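Local coordinates for protein dUTPase (Streptococcus mutans, PDB 3H6X) that probably hydrolyses dUTP to dUMP and diphosphate, as a member of the dUTPase family with the jelly-roll beta-barrel fold, at residues 18-23 against 30-35; 65-70 against 116-121. All blocks are in the same frame, centred on the assembly; numbering follows the deposited sequence.

Contact 1. Residues 18-23 against 30-35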
loop_
_atom_site.group_PDB
_atom_site.type_symbol
_atom_site.label_atom_id
_atom_site.label_comp_id
_atom_site.label_asym_id
_atom_site.label_seq_id
_atom_site.Cartn_x
_atom_site.Cartn_y
_atom_site.Cartn_z
ATOM N N LEU B 18 0.414 -17.720 17.447
ATOM C CA LEU B 18 -0.037 -17.044 16.217
ATOM C C LEU B 18 -0.714 -15.702 16.462
ATOM O O LEU B 18 -0.963 -14.961 15.519
ATOM C CB LEU B 18 -1.007 -17.921 15.426
ATOM C CG LEU B 18 -0.407 -19.222 14.907
ATOM C CD1 LEU B 18 -1.472 -20.115 14.255
ATOM C CD2 LEU B 18 0.705 -18.918 13.923
ATOM N N LEU B 19 -1.035 -15.391 17.712
ATOM C CA LEU B 19 -1.703 -14.120 17.986
ATOM C C LEU B 19 -0.688 -12.978 17.788
ATOM O O LEU B 19 0.355 -12.967 18.430
ATOM C CB LEU B 19 -2.266 -14.119 19.415
ATOM C CG LEU B 19 -3.526 -14.986 19.603
ATOM C CD1 LEU B 19 -3.851 -15.143 21.075
ATOM C CD2 LEU B 19 -4.712 -14.397 18.857
ATOM N N PRO B 20 -0.992 -12.018 16.890
ATOM C CA PRO B 20 0.018 -11.008 16.523
ATOM C C PRO B 20 0.374 -10.050 17.654
ATOM O O PRO B 20 -0.491 -9.679 18.449
ATOM C CB PRO B 20 -0.659 -10.220 15.386
ATOM C CG PRO B 20 -1.707 -11.169 14.831
ATOM C CD PRO B 20 -2.188 -11.951 16.031
ATOM N N LYS B 21 1.645 -9.650 17.701
ATOM C CA LYS B 21 2.051 -8.607 18.636
ATOM C C LYS B 21 2.919 -7.588 17.924
ATOM O O LYS B 21 3.395 -7.840 16.812
ATOM C CB LYS B 21 2.800 -9.202 19.828
ATOM C CG LYS B 21 4.149 -9.783 19.483
ATOM C CD LYS B 21 4.828 -10.366 20.721
ATOM C CE LYS B 21 6.146 -11.062 20.364
ATOM N NZ LYS B 21 6.809 -11.620 21.588
ATOM N N ARG B 22 3.109 -6.429 18.548
ATOM C CA ARG B 22 3.988 -5.417 17.969
ATOM C C ARG B 22 5.399 -5.684 18.444
ATOM O O ARG B 22 5.601 -6.091 19.602
ATOM C CB ARG B 22 3.555 -4.012 18.385
ATOM C CG ARG B 22 2.159 -3.645 17.919
ATOM C CD ARG B 22 1.875 -2.194 18.217
ATOM N NE ARG B 22 1.803 -1.940 19.649
ATOM C CZ ARG B 22 2.177 -0.796 20.212
ATOM N NH1 ARG B 22 2.661 0.184 19.464
ATOM N NH2 ARG B 22 2.056 -0.626 21.521
ATOM N N GLU B 23 6.366 -5.467 17.562
ATOM C CA GLU B 23 7.747 -5.798 17.869
ATOM C C GLU B 23 8.376 -4.819 18.855
ATOM O O GLU B 23 9.225 -5.199 19.662
ATOM C CB GLU B 23 8.595 -5.887 16.586
ATOM C CG GLU B 23 10.030 -6.273 16.896
ATOM C CD GLU B 23 10.859 -6.542 15.666
ATOM O OE1 GLU B 23 10.273 -6.825 14.602
ATOM O OE2 GLU B 23 12.104 -6.473 15.777
ATOM N N TYR B 30 1.214 -4.952 13.751
ATOM C CA TYR B 30 1.147 -6.229 14.462
ATOM C C TYR B 30 1.608 -7.298 13.505
ATOM O O TYR B 30 1.113 -7.386 12.389
ATOM C CB TYR B 30 -0.301 -6.517 14.894
ATOM C CG TYR B 30 -0.724 -5.607 16.017
ATOM C CD1 TYR B 30 -1.239 -4.344 15.754
ATOM C CD2 TYR B 30 -0.562 -5.994 17.350
ATOM C CE1 TYR B 30 -1.583 -3.487 16.788
ATOM C CE2 TYR B 30 -0.906 -5.145 18.389
ATOM C CZ TYR B 30 -1.412 -3.896 18.096
ATOM O OH TYR B 30 -1.756 -3.044 19.110
ATOM N N ASP B 31 2.567 -8.117 13.930
ATOM C CA ASP B 31 3.162 -9.074 12.991
ATOM C C ASP B 31 2.354 -10.366 12.938
ATOM O O ASP B 31 2.333 -11.129 13.901
ATOM C CB ASP B 31 4.619 -9.352 13.374
ATOM C CG ASP B 31 5.502 -8.110 13.237
ATOM O OD1 ASP B 31 5.405 -7.422 12.198
ATOM O OD2 ASP B 31 6.303 -7.843 14.153
ATOM N N LEU B 32 1.698 -10.600 11.802
ATOM C CA LEU B 32 0.958 -11.836 11.576
ATOM C C LEU B 32 1.916 -12.931 11.111
ATOM O O LEU B 32 2.923 -12.661 10.449
ATOM C CB LEU B 32 -0.172 -11.621 10.547
ATOM C CG LEU B 32 -1.436 -10.930 11.068
ATOM C CD1 LEU B 32 -1.231 -9.431 11.222
ATOM C CD2 LEU B 32 -2.592 -11.193 10.105
ATOM N N LYS B 33 1.604 -14.169 11.474
ATOM C CA LYS B 33 2.519 -15.282 11.242
ATOM C C LYS B 33 1.878 -16.345 10.361
ATOM O O LYS B 33 0.664 -16.371 10.197
ATOM C CB LYS B 33 2.918 -15.902 12.580
ATOM C CG LYS B 33 3.825 -14.998 13.427
ATOM C CD LYS B 33 4.017 -15.563 14.836
ATOM C CE LYS B 33 5.050 -14.734 15.606
ATOM N NZ LYS B 33 5.196 -15.222 17.016
ATOM N N VAL B 34 2.724 -17.203 9.786
ATOM C CA VAL B 34 2.295 -18.310 8.951
ATOM C C VAL B 34 1.719 -19.410 9.825
ATOM O O VAL B 34 2.385 -19.868 10.732
ATOM C CB VAL B 34 3.506 -18.834 8.137
ATOM C CG1 VAL B 34 3.119 -20.073 7.347
ATOM C CG2 VAL B 34 4.010 -17.720 7.196
ATOM N N ALA B 35 0.478 -19.831 9.561
ATOM C CA ALA B 35 -0.225 -20.724 10.501
ATOM C C ALA B 35 0.226 -22.177 10.363
ATOM O O ALA B 35 0.200 -22.957 11.312
ATOM C CB ALA B 35 -1.719 -20.638 10.290
HETATM O O HOH W 1 -0.821 -14.876 12.749
HETATM O O HOH W 2 3.748 -11.340 16.195
HETATM O O HOH W 3 6.354 -9.278 16.161
HETATM O O HOH W 4 -0.173 -3.559 21.223
HETATM O O HOH W 5 5.580 -4.958 14.952
HETATM O O HOH W 6 8.227 -6.284 13.168
#
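Three waters grip OD2 of Asp-31, and each also bonds to residues 18-23. One hands a proton to OD2 and bonds weakly to Lys-21 O; another accepts from Glu-23 N, and the third also reaches Glu-23 OE1. The two carboxylates themselves come close, with Glu-23 OE1 4.1 Å from Asp-31 OD2. Arg-118 probably eases this crowding of like charge, since it makes a salt bridge to Glu-23 and a long, weak ion pair to Asp-31.

Directly between the backbones, Asp-31 N donates to Lys-21 O over 3.0 Å. The N-H points almost straight at the oxygen (174°), but comes from above the carbonyl plane. A further water joins Lys-21 N to Asp-31 O.

Next along, Arg-22 lays its aliphatic part over Tyr-30. With CG anti to the carbonyl carbon (chi1 -62°), that methylene sits 3.5 Å from the ring centroid, squarely over one face, in a CH-pi contact. A water links Arg-22 NE to Tyr-30 OH; the guanidinium goes on to Ala-27 O, and the hydroxyl also bonds Ile-130 N of the second subunit.

Apolar contacts finish the pairing: Pro-20 sets CB 3.8 Å from CB of Tyr-30 and CG 3.8 Å from CG of Leu-32, and Leu-18 puts CD1 against Ala-35 and CD2 against Val-34 O and CB of Lys-33.

Tyr-30, Asp-31 and Leu-32 match the Tyr-Asp-Leu of the first sequence motif of trimeric dUTPases, here a strand covered by the preceding loop of the jelly roll.

Contact 2. Residues 65-70 against 116-121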
loop_
_atom_site.group_PDB
_atom_site.type_symbol
_atom_site.label_atom_id
_atom_site.label_comp_id
_atom_site.label_asym_id
_atom_site.label_seq_id
_atom_site.Cartn_x
_atom_site.Cartn_y
_atom_site.Cartn_z
ATOM N N PHE B 65 0.303 -5.075 5.393
ATOM C CA PHE B 65 1.429 -4.652 4.567
ATOM C C PHE B 65 2.495 -5.718 4.545
ATOM O O PHE B 65 2.656 -6.497 5.489
ATOM C CB PHE B 65 2.059 -3.349 5.099
ATOM C CG PHE B 65 1.103 -2.196 5.157
ATOM C CD1 PHE B 65 0.702 -1.546 3.999
ATOM C CD2 PHE B 65 0.606 -1.763 6.373
ATOM C CE1 PHE B 65 -0.192 -0.476 4.059
ATOM C CE2 PHE B 65 -0.280 -0.705 6.441
ATOM C CZ PHE B 65 -0.669 -0.051 5.281
ATOM N N ASP B 66 3.246 -5.739 3.453
ATOM C CA ASP B 66 4.380 -6.631 3.335
ATOM C C ASP B 66 5.385 -6.303 4.442
ATOM O O ASP B 66 5.458 -5.174 4.926
ATOM C CB ASP B 66 5.078 -6.362 1.996
ATOM C CG ASP B 66 5.393 -7.626 1.238
ATOM O OD1 ASP B 66 5.467 -8.711 1.868
ATOM O OD2 ASP B 66 5.520 -7.542 0.006
ATOM N N ARG B 67 6.152 -7.294 4.855
ATOM C CA ARG B 67 7.321 -7.022 5.692
ATOM C C ARG B 67 8.453 -6.603 4.782
ATOM O O ARG B 67 8.597 -7.136 3.685
ATOM C CB ARG B 67 7.726 -8.269 6.469
ATOM C CG ARG B 67 6.694 -8.753 7.478
ATOM C CD ARG B 67 7.301 -9.789 8.396
ATOM N NE ARG B 67 8.227 -9.193 9.352
ATOM C CZ ARG B 67 9.386 -9.733 9.712
ATOM N NH1 ARG B 67 9.782 -10.892 9.184
ATOM N NH2 ARG B 67 10.158 -9.115 10.584
ATOM N N SER B 68 9.243 -5.632 5.235
ATOM C CA SER B 68 10.319 -5.068 4.442
ATOM C C SER B 68 11.235 -6.150 3.904
ATOM O O SER B 68 11.663 -6.110 2.753
ATOM C CB SER B 68 11.118 -4.061 5.295
ATOM O OG SER B 68 12.326 -3.684 4.642
ATOM N N SER B 69 11.525 -7.145 4.731
ATOM C CA SER B 69 12.516 -8.153 4.339
ATOM C C SER B 69 11.968 -9.211 3.370
ATOM O O SER B 69 12.732 -9.978 2.792
ATOM C CB SER B 69 13.094 -8.843 5.566
ATOM O OG SER B 69 12.078 -9.527 6.274
ATOM N N ASN B 70 10.653 -9.256 3.164
ATOM C CA ASN B 70 10.105 -10.309 2.295
ATOM C C ASN B 70 10.727 -10.313 0.887
ATOM O O ASN B 70 11.231 -11.336 0.457
ATOM C CB ASN B 70 8.587 -10.240 2.205
ATOM C CG ASN B 70 7.905 -10.860 3.398
ATOM O OD1 ASN B 70 8.531 -11.580 4.179
ATOM N ND2 ASN B 70 6.595 -10.585 3.546
ATOM N N GLY B 116 4.830 -20.277 12.008
ATOM C CA GLY B 116 5.370 -19.342 12.984
ATOM C C GLY B 116 6.199 -18.203 12.414
ATOM O O GLY B 116 6.487 -17.235 13.122
ATOM N N GLU B 117 6.578 -18.298 11.139
ATOM C CA GLU B 117 7.357 -17.227 10.513
ATOM C C GLU B 117 6.480 -15.999 10.308
ATOM O O GLU B 117 5.322 -16.123 9.912
ATOM C CB GLU B 117 7.930 -17.667 9.160
ATOM C CG GLU B 117 9.178 -18.531 9.256
ATOM C CD GLU B 117 9.765 -18.891 7.890
ATOM O OE1 GLU B 117 9.154 -18.584 6.853
ATOM O OE2 GLU B 117 10.858 -19.483 7.856
ATOM N N ARG B 118 7.020 -14.812 10.578
ATOM C CA ARG B 118 6.242 -13.592 10.368
ATOM C C ARG B 118 6.140 -13.293 8.877
ATOM O O ARG B 118 7.113 -13.419 8.140
ATOM C CB ARG B 118 6.875 -12.427 11.135
ATOM C CG ARG B 118 6.849 -12.654 12.637
ATOM C CD ARG B 118 7.518 -11.509 13.370
ATOM N NE ARG B 118 8.973 -11.571 13.261
ATOM C CZ ARG B 118 9.777 -10.588 13.649
ATOM N NH1 ARG B 118 9.259 -9.483 14.183
ATOM N NH2 ARG B 118 11.093 -10.719 13.510
ATOM N N VAL B 119 4.961 -12.902 8.428
ATOM C CA VAL B 119 4.715 -12.804 6.984
ATOM C C VAL B 119 4.177 -11.436 6.550
ATOM O O VAL B 119 4.588 -10.914 5.518
ATOM C CB VAL B 119 3.817 -13.968 6.464
ATOM C CG1 VAL B 119 2.400 -13.910 7.079
ATOM C CG2 VAL B 119 3.763 -13.959 4.928
ATOM N N VAL B 120 3.273 -10.848 7.332
ATOM C CA VAL B 120 2.807 -9.505 7.006
ATOM C C VAL B 120 2.627 -8.710 8.295
ATOM O O VAL B 120 2.642 -9.289 9.376
ATOM C CB VAL B 120 1.468 -9.484 6.214
ATOM C CG1 VAL B 120 1.645 -10.082 4.814
ATOM C CG2 VAL B 120 0.393 -10.212 6.986
ATOM N N GLN B 121 2.518 -7.388 8.194
ATOM C CA GLN B 121 2.197 -6.591 9.376
ATOM C C GLN B 121 0.832 -5.936 9.226
ATOM O O GLN B 121 0.486 -5.436 8.162
ATOM C CB GLN B 121 3.261 -5.539 9.630
ATOM C CG GLN B 121 3.526 -4.614 8.484
ATOM C CD GLN B 121 4.802 -3.795 8.707
ATOM O OE1 GLN B 121 4.993 -3.244 9.772
ATOM N NE2 GLN B 121 5.666 -3.729 7.702
HETATM O O HOH W 7 7.988 -13.956 5.653
#
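Arg-67 and Arg-118 place their guanidinium groups one over the other, the planes 32° apart. Arg-67 NH2 hangs above the middle of the Arg-118 group, 3.4 Å from its CZ, while CB of Arg-118 lies over the Arg-67 plane toward its rim. Both chains bend at chi3, which swings the two flat ends together. Lower down, the Arg-67 methylenes run along the backbone of the other strand, CG 3.6 Å from Val-119 O.

Asn-70 approaches that same carbonyl from helix 69-74. Its ND2 donates to Val-119 O at 2.8 Å and to Asp-66 OD1 at 2.8 Å. Both acceptors lie near the amide plane, so the pair of bonds fixes the rotation of the group. A water completes the clasp, giving protons to Asn-70 OD1 and Arg-118 O. The other Asp-66 oxygen, OD2, takes Leu-78 N.

Gln-121, within strand 118-126, faces Phe-65 near the end of strand 60-66. Its CG stands between its own backbone N and carbonyl carbon (chi1 56°), and from there the extended chain carries NE2 across to Asp-66 O, 3.1 Å away. That oxygen lies in the plane of the Gln-121 amide, while NE2 is tilted from the carbonyl plane of Asp-66. CG brushes CB of Phe-65, whose ring leads away to meet Tyr-63 of the second subunit. Phe-65 and Gln-121 form an antiparallel hydrogen-bonded pair, with Phe-65 N to Gln-121 O and Gln-121 N to Phe-65 O.

The Arg-Ser-Ser of residues 67-69 matches the second sequence motif of trimeric dUTPases. The carboxylate of Glu-23, and weakly that of Asp-31, probably offsets the positive charge at Arg-118 and lets the two flat groups lie together.

Overall arrangement
Contact 1 and contact 2 have centres about 9 Å apart and share one antiparallel sheet, in which strand 118-126 runs between 30-33 and 60-66. One direct join is at Val-34, where O lies 2.8 Å from Gly-116 N and N lies 2.8 Å from Glu-117 O, probably two hydrogen bonds. Leu-32 bonds to both Val-119 and Val-120, whose backbone angles fit a classic beta bulge. Lys-33 packs its side chain on the carbonyl oxygens of Gly-116 and Glu-117. With the first motif in contact 1 and the second in contact 2, the pair probably borders the nucleotide site, which in trimeric dUTPases is assembled between subunits; both touch the second subunit.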